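Local coordinates for protein jasmonate-induced oxygenase 2 (Arabidopsis thaliana, PDB 6LSV) that oxidises the plant hormone jasmonate to 12-hydroxyjasmonate with 2-oxoglutarate, molecular oxygen and an iron ion, probably damping jasmonate-triggered defence signalling, at residues Ser20-Pro28 with Arg124-Trp135; Val209-Arg217 with His284-Lys292. All coordinates share one frame; numbering follows the deposited sequence.

Interaction 1 (Ser20-Pro28 with Arg124-Trp135); sequences SLPDRYIKP and RLGVEKGASLDW
Lys27 reaches Asp134 in a salt bridge, NZ to OD1 2.6 Å, meeting that oxygen almost in line with its C-O bond. The same NZ also donates to Leu133 O, from well above the carbonyl plane; a bend at chi2 (-56°) turns the lysine chain toward both. Ser225 hydrogen-bonds to Asp134 OD1 as well. At the other end, Arg24 NH2 lies 2.7 Å from Ala131 O in a nearly straight bond that keeps the oxygen in the guanidinium plane, and Glu5 makes a salt bridge to both Arg24 and the nearby Arg124. Between these two grips, Arg24 O takes two donors: Leu133 N at 2.7 Å and, from above the carbonyl plane, Ser132 OG at 3.1 Å. A water lies 2.9 Å from both Tyr25 O and Leu133 O. Beneath the polar layer, Trp135 turns its edge to the face of Tyr25, planes at 83°, while Leu133 CB packs 3.6 Å from Tyr25 CE1. Leu21 CD1 touches Trp135 CZ3 at 3.5 Å. Segment 20-28 is thus fastened to the loop between strands 120-122 and 137-144 by a salt bridge and by N-H and O-H groups reaching backbone carbonyls in both directions, with an aromatic pair on its buried side.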
loop_
_atom_site.group_PDB
_atom_site.type_symbol
_atom_site.label_atom_id
_atom_site.label_comp_id
_atom_site.label_asym_id
_atom_site.label_seq_id
_atom_site.Cartn_x
_atom_site.Cartn_y
_atom_site.Cartn_z
ATOM N N SER A 20 -2.974 28.418 -9.099
ATOM C CA SER A 20 -1.655 28.030 -8.627
ATOM C C SER A 20 -1.776 26.758 -7.800
ATOM O O SER A 20 -2.868 26.216 -7.602
ATOM C CB SER A 20 -1.016 29.150 -7.799
ATOM O OG SER A 20 -1.908 29.581 -6.784
ATOM N N LEU A 21 -0.635 26.280 -7.315
ATOM C CA LEU A 21 -0.586 25.181 -6.363
ATOM C C LEU A 21 -0.191 25.739 -5.008
ATOM O O LEU A 21 0.875 26.365 -4.897
ATOM C CB LEU A 21 0.413 24.117 -6.814
ATOM C CG LEU A 21 0.197 22.707 -6.265
ATOM C CD1 LEU A 21 -1.164 22.175 -6.677
ATOM C CD2 LEU A 21 1.308 21.775 -6.725
ATOM N N PRO A 22 -1.009 25.571 -3.971
ATOM C CA PRO A 22 -0.606 26.018 -2.632
ATOM C C PRO A 22 0.747 25.434 -2.238
ATOM O O PRO A 22 1.084 24.302 -2.592
ATOM C CB PRO A 22 -1.733 25.498 -1.733
ATOM C CG PRO A 22 -2.916 25.389 -2.644
ATOM C CD PRO A 22 -2.368 25.002 -3.987
ATOM N N ASP A 23 1.533 26.232 -1.503
ATOM C CA ASP A 23 2.898 25.838 -1.165
ATOM C C ASP A 23 2.943 24.573 -0.315
ATOM O O ASP A 23 3.943 23.846 -0.368
ATOM C CB ASP A 23 3.624 26.989 -0.452
ATOM C CG ASP A 23 5.117 26.712 -0.246
ATOM O OD1 ASP A 23 5.479 25.943 0.673
ATOM O OD2 ASP A 23 5.934 27.256 -1.022
ATOM N N ARG A 24 1.884 24.282 0.449
ATOM C CA ARG A 24 1.850 23.047 1.224
ATOM C C ARG A 24 1.977 21.811 0.342
ATOM O O ARG A 24 2.390 20.753 0.831
ATOM C CB ARG A 24 0.557 22.956 2.040
ATOM C CG ARG A 24 0.345 24.074 3.061
ATOM C CD ARG A 24 1.384 24.053 4.170
ATOM N NE ARG A 24 1.489 22.746 4.813
ATOM C CZ ARG A 24 0.701 22.327 5.798
ATOM N NH1 ARG A 24 -0.260 23.113 6.265
ATOM N NH2 ARG A 24 0.875 21.120 6.318
ATOM N N TYR A 25 1.638 21.921 -0.944
ATOM C CA TYR A 25 1.653 20.793 -1.866
ATOM C C TYR A 25 2.786 20.882 -2.882
ATOM O O TYR A 25 2.815 20.091 -3.831
ATOM C CB TYR A 25 0.303 20.683 -2.580
ATOM C CG TYR A 25 -0.870 20.654 -1.625
ATOM C CD1 TYR A 25 -1.347 19.451 -1.118
ATOM C CD2 TYR A 25 -1.491 21.832 -1.215
ATOM C CE1 TYR A 25 -2.409 19.419 -0.238
ATOM C CE2 TYR A 25 -2.558 21.809 -0.330
ATOM C CZ TYR A 25 -3.012 20.599 0.155
ATOM O OH TYR A 25 -4.069 20.565 1.031
ATOM N N ILE A 26 3.716 21.815 -2.706
ATOM C CA ILE A 26 4.883 21.923 -3.574
ATOM C C ILE A 26 6.034 21.165 -2.929
ATOM O O ILE A 26 6.433 21.464 -1.798
ATOM C CB ILE A 26 5.264 23.389 -3.827
ATOM C CG1 ILE A 26 4.060 24.179 -4.342
ATOM C CG2 ILE A 26 6.426 23.475 -4.804
ATOM C CD1 ILE A 26 4.324 25.659 -4.488
ATOM N N LYS A 27 6.565 20.190 -3.640
ATOM C CA LYS A 27 7.686 19.431 -3.117
ATOM C C LYS A 27 8.995 20.133 -3.442
ATOM O O LYS A 27 9.061 20.947 -4.370
ATOM C CB LYS A 27 7.681 18.023 -3.705
ATOM C CG LYS A 27 6.349 17.304 -3.558
ATOM C CD LYS A 27 5.897 17.246 -2.104
ATOM C CE LYS A 27 4.835 16.168 -1.904
ATOM N NZ LYS A 27 4.341 16.109 -0.499
ATOM N N PRO A 28 10.051 19.866 -2.672
ATOM C CA PRO A 28 11.363 20.432 -3.003
ATOM C C PRO A 28 11.764 20.076 -4.427
ATOM O O PRO A 28 11.380 19.031 -4.958
ATOM C CB PRO A 28 12.298 19.781 -1.981
ATOM C CG PRO A 28 11.428 19.493 -0.816
ATOM C CD PRO A 28 10.068 19.157 -1.379
ATOM N N ARG A 124 -4.298 13.230 4.943
ATOM C CA ARG A 124 -2.876 13.319 5.230
ATOM C C ARG A 124 -2.462 12.126 6.079
ATOM O O ARG A 124 -3.297 11.423 6.657
ATOM C CB ARG A 124 -2.522 14.637 5.936
ATOM C CG ARG A 124 -2.916 14.683 7.405
ATOM C CD ARG A 124 -2.562 16.018 8.037
ATOM N NE ARG A 124 -1.197 16.028 8.553
ATOM C CZ ARG A 124 -0.468 17.127 8.728
ATOM N NH1 ARG A 124 -0.969 18.317 8.429
ATOM N NH2 ARG A 124 0.766 17.032 9.200
ATOM N N LEU A 125 -1.153 11.906 6.140
ATOM C CA LEU A 125 -0.564 10.829 6.925
ATOM C C LEU A 125 0.606 11.416 7.697
ATOM O O LEU A 125 1.546 11.947 7.096
ATOM C CB LEU A 125 -0.119 9.677 6.018
ATOM C CG LEU A 125 0.541 8.426 6.596
ATOM C CD1 LEU A 125 -0.304 7.818 7.701
ATOM C CD2 LEU A 125 0.767 7.412 5.481
ATOM N N GLY A 126 0.538 11.348 9.020
ATOM C CA GLY A 126 1.488 12.025 9.875
ATOM C C GLY A 126 0.881 13.250 10.538
ATOM O O GLY A 126 -0.184 13.747 10.164
ATOM N N VAL A 127 1.590 13.749 11.550
ATOM C CA VAL A 127 1.017 14.770 12.420
ATOM C C VAL A 127 1.965 15.948 12.613
ATOM O O VAL A 127 1.835 16.695 13.589
ATOM C CB VAL A 127 0.619 14.158 13.778
ATOM C CG1 VAL A 127 -0.501 13.150 13.593
ATOM C CG2 VAL A 127 1.820 13.501 14.444
ATOM N N GLU A 128 2.920 16.126 11.696
ATOM C CA GLU A 128 3.790 17.297 11.727
ATOM C C GLU A 128 3.032 18.512 11.195
ATOM O O GLU A 128 2.383 18.436 10.143
ATOM C CB GLU A 128 5.058 17.048 10.911
ATOM C CG GLU A 128 6.315 17.797 11.406
ATOM C CD GLU A 128 6.570 17.655 12.912
ATOM O OE1 GLU A 128 5.993 18.421 13.722
ATOM O OE2 GLU A 128 7.354 16.756 13.285
ATOM N N LYS A 129 3.103 19.635 11.926
ATOM C CA LYS A 129 2.226 20.762 11.612
ATOM C C LYS A 129 2.639 21.500 10.343
ATOM O O LYS A 129 1.776 22.003 9.617
ATOM C CB LYS A 129 2.171 21.748 12.770
ATOM C CG LYS A 129 1.019 22.739 12.613
ATOM C CD LYS A 129 1.204 24.018 13.400
ATOM C CE LYS A 129 0.928 25.251 12.546
ATOM N NZ LYS A 129 1.764 26.410 12.972
ATOM N N GLY A 130 3.927 21.615 10.067
ATOM C CA GLY A 130 4.244 22.323 8.846
ATOM C C GLY A 130 4.476 21.448 7.640
ATOM O O GLY A 130 4.801 21.968 6.568
ATOM N N ALA A 131 4.284 20.137 7.782
ATOM C CA ALA A 131 4.767 19.173 6.802
ATOM C C ALA A 131 4.158 19.403 5.425
ATOM O O ALA A 131 2.992 19.790 5.294
ATOM C CB ALA A 131 4.455 17.753 7.274
ATOM N N SER A 132 4.962 19.162 4.390
ATOM C CA SER A 132 4.438 19.140 3.033
ATOM C C SER A 132 3.362 18.069 2.908
ATOM O O SER A 132 3.404 17.032 3.576
ATOM C CB SER A 132 5.559 18.880 2.028
ATOM O OG SER A 132 5.249 19.440 0.762
ATOM N N LEU A 133 2.387 18.327 2.045
ATOM C CA LEU A 133 1.254 17.433 1.877
ATOM C C LEU A 133 1.247 16.830 0.479
ATOM O O LEU A 133 1.863 17.353 -0.455
ATOM C CB LEU A 133 -0.064 18.164 2.139
ATOM C CG LEU A 133 -0.189 18.730 3.551
ATOM C CD1 LEU A 133 -1.483 19.507 3.695
ATOM C CD2 LEU A 133 -0.112 17.609 4.573
ATOM N N ASP A 134 0.530 15.718 0.350
ATOM C CA ASP A 134 0.401 15.014 -0.914
ATOM C C ASP A 134 -0.940 15.329 -1.566
ATOM O O ASP A 134 -1.925 15.646 -0.891
ATOM C CB ASP A 134 0.550 13.507 -0.710
ATOM C CG ASP A 134 1.966 13.110 -0.333
ATOM O OD1 ASP A 134 2.893 13.916 -0.560
ATOM O OD2 ASP A 134 2.149 11.993 0.197
ATOM N N TRP A 135 -0.967 15.240 -2.895
ATOM C CA TRP A 135 -2.160 15.583 -3.668
ATOM C C TRP A 135 -3.074 14.363 -3.782
ATOM O O TRP A 135 -3.279 13.791 -4.853
ATOM C CB TRP A 135 -1.772 16.114 -5.042
ATOM C CG TRP A 135 -2.878 16.888 -5.703
ATOM C CD1 TRP A 135 -3.733 16.440 -6.668
ATOM C CD2 TRP A 135 -3.251 18.245 -5.436
ATOM N NE1 TRP A 135 -4.612 17.435 -7.021
ATOM C CE2 TRP A 135 -4.338 18.552 -6.278
ATOM C CE3 TRP A 135 -2.772 19.228 -4.565
ATOM C CZ2 TRP A 135 -4.952 19.804 -6.277
ATOM C CZ3 TRP A 135 -3.383 20.469 -4.565
ATOM C CH2 TRP A 135 -4.459 20.747 -5.416
HETATM O O HOH W 1 1.986 17.323 -3.345
#

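Interaction 2 (Val209-Arg217 with His284-Lys292); sequences VNYYPKCPR and HRVIVNSDK. With AKG (2-oxoglutaric acid), chain C.
Beyond strands 204-212 and 284-286 the two segments converge, their CA atoms nearest at Cys215 and Ser290, and Cys215 N donates to Asn289 O (3.0 Å). Strand 204-212 belongs to the large sheet and 284-286 to the small one of the double-stranded beta-helix, the jelly-roll core of 2-oxoglutarate dioxygenases, and the contact spans the two near the cosubstrate. Tyr212 and Val286 carry its inner end: Val286 CG1 sits over the centre of the tyrosine ring in a CH-pi contact, 3.7 Å from the centroid and 14° off the normal. Its other methyl, CG2, lies beside Tyr212 OH and the distal carboxylate of 2-oxoglutarate. With CG anti to its carbonyl carbon (chi1 -49°), Tyr212 extends inward to place OH 2.9 Å from ligand O4, a weak hydrogen bond; Arg294 also binds the ligand. Asn210 ND2 holds O2 of the other carboxylate, and its own OD1 accepts from Arg208, a jasmonate-binding residue. His284, an iron ligand with His227 and Asp229, has its ring edge toward the ligand's keto oxygen. Farther out, the methyls of Val288 divide between two partners, CG1 against Tyr212 CB and CG2 against Cys215 CB. The aliphatic part of Lys214 lies along the backbone of Ser290 to Lys292. A water linked to Pro213 O and Asn289 N lies within this outer turn, where Ser290 CA also makes a C-H...O contact to Cys215 O at 3.1 Å.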
loop_
_atom_site.group_PDB
_atom_site.type_symbol
_atom_site.label_atom_id
_atom_site.label_comp_id
_atom_site.label_asym_id
_atom_site.label_seq_id
_atom_site.Cartn_x
_atom_site.Cartn_y
_atom_site.Cartn_z
ATOM N N VAL A 209 -7.835 3.000 0.135
ATOM C CA VAL A 209 -8.167 3.392 -1.229
ATOM C C VAL A 209 -7.732 4.837 -1.416
ATOM O O VAL A 209 -8.048 5.695 -0.585
ATOM C CB VAL A 209 -9.668 3.223 -1.517
ATOM C CG1 VAL A 209 -9.951 3.461 -2.990
ATOM C CG2 VAL A 209 -10.134 1.837 -1.089
ATOM N N ASN A 210 -7.011 5.103 -2.501
ATOM C CA ASN A 210 -6.387 6.398 -2.737
ATOM C C ASN A 210 -7.062 7.103 -3.906
ATOM O O ASN A 210 -7.278 6.501 -4.963
ATOM C CB ASN A 210 -4.892 6.236 -3.013
ATOM C CG ASN A 210 -4.154 5.579 -1.867
ATOM O OD1 ASN A 210 -4.267 6.003 -0.717
ATOM N ND2 ASN A 210 -3.395 4.532 -2.174
ATOM N N TYR A 211 -7.382 8.380 -3.713
ATOM C CA TYR A 211 -8.014 9.207 -4.734
ATOM C C TYR A 211 -7.063 10.337 -5.090
ATOM O O TYR A 211 -6.704 11.142 -4.225
ATOM C CB TYR A 211 -9.352 9.761 -4.242
ATOM C CG TYR A 211 -10.100 10.564 -5.285
ATOM C CD1 TYR A 211 -10.168 10.130 -6.602
ATOM C CD2 TYR A 211 -10.733 11.757 -4.953
ATOM C CE1 TYR A 211 -10.847 10.857 -7.561
ATOM C CE2 TYR A 211 -11.416 12.492 -5.908
ATOM C CZ TYR A 211 -11.469 12.035 -7.209
ATOM O OH TYR A 211 -12.144 12.755 -8.168
ATOM N N TYR A 212 -6.659 10.397 -6.360
ATOM C CA TYR A 212 -5.738 11.417 -6.857
ATOM C C TYR A 212 -6.477 12.322 -7.833
ATOM O O TYR A 212 -6.530 12.033 -9.037
ATOM C CB TYR A 212 -4.524 10.768 -7.529
ATOM C CG TYR A 212 -3.881 9.683 -6.697
ATOM C CD1 TYR A 212 -2.963 9.997 -5.701
ATOM C CD2 TYR A 212 -4.200 8.345 -6.896
ATOM C CE1 TYR A 212 -2.377 9.011 -4.931
ATOM C CE2 TYR A 212 -3.619 7.352 -6.130
ATOM C CZ TYR A 212 -2.708 7.692 -5.150
ATOM O OH TYR A 212 -2.126 6.708 -4.385
ATOM N N PRO A 213 -7.067 13.438 -7.363
ATOM C CA PRO A 213 -7.801 14.342 -8.264
ATOM C C PRO A 213 -6.873 15.050 -9.236
ATOM O O PRO A 213 -5.656 14.857 -9.172
ATOM C CB PRO A 213 -8.469 15.331 -7.297
ATOM C CG PRO A 213 -8.391 14.683 -5.938
ATOM C CD PRO A 213 -7.125 13.895 -5.966
ATOM N N LYS A 214 -7.411 15.865 -10.139
ATOM C CA LYS A 214 -6.540 16.571 -11.065
ATOM C C LYS A 214 -5.780 17.667 -10.319
ATOM O O LYS A 214 -6.262 18.227 -9.329
ATOM C CB LYS A 214 -7.339 17.148 -12.241
ATOM C CG LYS A 214 -8.198 16.134 -13.019
ATOM C CD LYS A 214 -9.293 16.813 -13.792
ATOM C CE LYS A 214 -10.086 17.808 -12.974
ATOM N NZ LYS A 214 -10.404 17.551 -11.541
ATOM N N CYS A 215 -4.562 17.942 -10.779
ATOM C CA CYS A 215 -3.668 18.852 -10.097
ATOM C C CYS A 215 -3.268 19.977 -11.041
ATOM O O CYS A 215 -2.845 19.707 -12.172
ATOM C CB CYS A 215 -2.416 18.116 -9.596
ATOM S SG CYS A 215 -1.266 19.165 -8.699
ATOM N N PRO A 216 -3.387 21.239 -10.623
ATOM C CA PRO A 216 -3.109 22.344 -11.554
ATOM C C PRO A 216 -1.658 22.420 -11.996
ATOM O O PRO A 216 -1.397 22.882 -13.113
ATOM C CB PRO A 216 -3.526 23.585 -10.757
ATOM C CG PRO A 216 -3.479 23.157 -9.326
ATOM C CD PRO A 216 -3.848 21.712 -9.308
ATOM N N ARG A 217 -0.708 21.992 -11.164
ATOM C CA ARG A 217 0.715 21.991 -11.519
ATOM C C ARG A 217 1.342 20.686 -11.044
ATOM O O ARG A 217 2.097 20.656 -10.065
ATOM C CB ARG A 217 1.434 23.200 -10.914
ATOM C CG ARG A 217 0.826 24.553 -11.280
ATOM C CD ARG A 217 1.415 25.108 -12.567
ATOM N NE ARG A 217 2.847 24.846 -12.661
ATOM C CZ ARG A 217 3.790 25.732 -12.356
ATOM N NH1 ARG A 217 3.454 26.945 -11.938
ATOM N NH2 ARG A 217 5.069 25.406 -12.468
ATOM N N HIS A 284 7.854 3.151 -3.513
ATOM C CA HIS A 284 7.008 3.666 -4.577
ATOM C C HIS A 284 6.479 5.046 -4.214
ATOM O O HIS A 284 6.553 5.494 -3.065
ATOM C CB HIS A 284 5.847 2.712 -4.895
ATOM C CG HIS A 284 5.252 2.055 -3.691
ATOM N ND1 HIS A 284 5.865 1.008 -3.034
ATOM C CD2 HIS A 284 4.095 2.290 -3.029
ATOM C CE1 HIS A 284 5.113 0.632 -2.016
ATOM N NE2 HIS A 284 4.034 1.393 -1.989
ATOM N N ARG A 285 5.953 5.718 -5.233
ATOM C CA ARG A 285 5.350 7.036 -5.117
ATOM C C ARG A 285 4.344 7.174 -6.250
ATOM O O ARG A 285 4.382 6.423 -7.228
ATOM C CB ARG A 285 6.405 8.146 -5.177
ATOM C CG ARG A 285 6.933 8.399 -6.583
ATOM C CD ARG A 285 7.961 9.515 -6.619
ATOM N NE ARG A 285 8.296 9.880 -7.992
ATOM C CZ ARG A 285 9.242 10.749 -8.335
ATOM N NH1 ARG A 285 9.961 11.359 -7.402
ATOM N NH2 ARG A 285 9.468 11.013 -9.615
ATOM N N VAL A 286 3.437 8.134 -6.112
ATOM C CA VAL A 286 2.413 8.382 -7.118
ATOM C C VAL A 286 2.593 9.796 -7.646
ATOM O O VAL A 286 2.755 10.741 -6.866
ATOM C CB VAL A 286 0.991 8.180 -6.558
ATOM C CG1 VAL A 286 -0.030 8.202 -7.685
ATOM C CG2 VAL A 286 0.898 6.874 -5.785
ATOM N N ILE A 287 2.588 9.932 -8.966
ATOM C CA ILE A 287 2.558 11.230 -9.608
ATOM C C ILE A 287 1.131 11.489 -10.064
ATOM O O ILE A 287 0.335 10.567 -10.261
ATOM C CB ILE A 287 3.553 11.328 -10.788
ATOM C CG1 ILE A 287 3.182 10.342 -11.894
ATOM C CG2 ILE A 287 4.977 11.090 -10.308
ATOM C CD1 ILE A 287 4.171 10.318 -13.044
ATOM N N VAL A 288 0.795 12.768 -10.217
ATOM C CA VAL A 288 -0.551 13.167 -10.615
ATOM C C VAL A 288 -0.455 13.920 -11.935
ATOM O O VAL A 288 0.648 14.135 -12.451
ATOM C CB VAL A 288 -1.228 14.017 -9.521
ATOM C CG1 VAL A 288 -1.696 13.136 -8.379
ATOM C CG2 VAL A 288 -0.271 15.076 -9.000
ATOM N N ASN A 289 -1.596 14.300 -12.508
ATOM C CA ASN A 289 -1.580 15.158 -13.686
ATOM C C ASN A 289 -2.801 16.067 -13.677
ATOM O O ASN A 289 -3.707 15.931 -12.849
ATOM C CB ASN A 289 -1.496 14.356 -14.992
ATOM C CG ASN A 289 -2.483 13.215 -15.051
ATOM O OD1 ASN A 289 -3.614 13.326 -14.585
ATOM N ND2 ASN A 289 -2.058 12.105 -15.644
ATOM N N SER A 290 -2.808 17.004 -14.625
ATOM C CA SER A 290 -3.779 18.086 -14.644
ATOM C C SER A 290 -5.099 17.706 -15.291
ATOM O O SER A 290 -6.084 18.431 -15.116
ATOM C CB SER A 290 -3.196 19.289 -15.388
ATOM O OG SER A 290 -2.838 18.932 -16.714
ATOM N N ASP A 291 -5.147 16.598 -16.030
ATOM C CA ASP A 291 -6.255 16.341 -16.938
ATOM C C ASP A 291 -7.146 15.177 -16.542
ATOM O O ASP A 291 -8.291 15.122 -17.004
ATOM C CB ASP A 291 -5.721 16.106 -18.358
ATOM C CG ASP A 291 -4.762 17.201 -18.793
ATOM O OD1 ASP A 291 -5.124 18.385 -18.610
ATOM O OD2 ASP A 291 -3.661 16.892 -19.302
ATOM N N LYS A 292 -6.662 14.245 -15.725
ATOM C CA LYS A 292 -7.508 13.150 -15.280
ATOM C C LYS A 292 -7.099 12.744 -13.868
ATOM O O LYS A 292 -6.027 13.100 -13.372
ATOM C CB LYS A 292 -7.462 11.969 -16.265
ATOM C CG LYS A 292 -8.622 10.966 -16.112
ATOM C CD LYS A 292 -9.954 11.636 -15.716
ATOM C CE LYS A 292 -11.073 10.609 -15.628
ATOM N NZ LYS A 292 -10.565 9.287 -15.142
HETATM C C1 AKG C . -0.327 2.844 -1.828
HETATM O O1 AKG C . 0.148 1.749 -1.435
HETATM O O2 AKG C . -1.094 3.492 -1.064
HETATM C C2 AKG C . 0.056 3.379 -3.213
HETATM O O5 AKG C . 1.195 3.621 -3.433
HETATM C C3 AKG C . -0.986 3.608 -4.317
HETATM C C4 AKG C . -0.370 3.249 -5.672
HETATM C C5 AKG C . -1.175 3.859 -6.821
HETATM O O3 AKG C . -1.211 3.302 -7.950
HETATM O O4 AKG C . -1.803 4.930 -6.634
HETATM O O HOH W 2 -4.329 13.784 -11.153
#

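Interaction 1 closes along the chain before interaction 2 opens, yet their centres lie only about 14 Å apart, on the same side of the protein's centre. Trp135 joins them: its NE1 probably donates to Lys214 O (2.9 Å) and packs on Cys215 CB. Strand 137-144, which follows the loop 124-135, is one of two antiparallel neighbours of strand 204-212 in the large sheet, and 204-212 runs on into interaction 2. Segment 20-28 is tied to this core through that loop and directly, Leu21 packing on Cys215. Segment 124-135 also carries Leu125 of the jasmonate pocket, and interaction 2 carries 2-oxoglutarate-binding Asn210 and Tyr212 and the iron ligand His284, placing both contacts beside the active site.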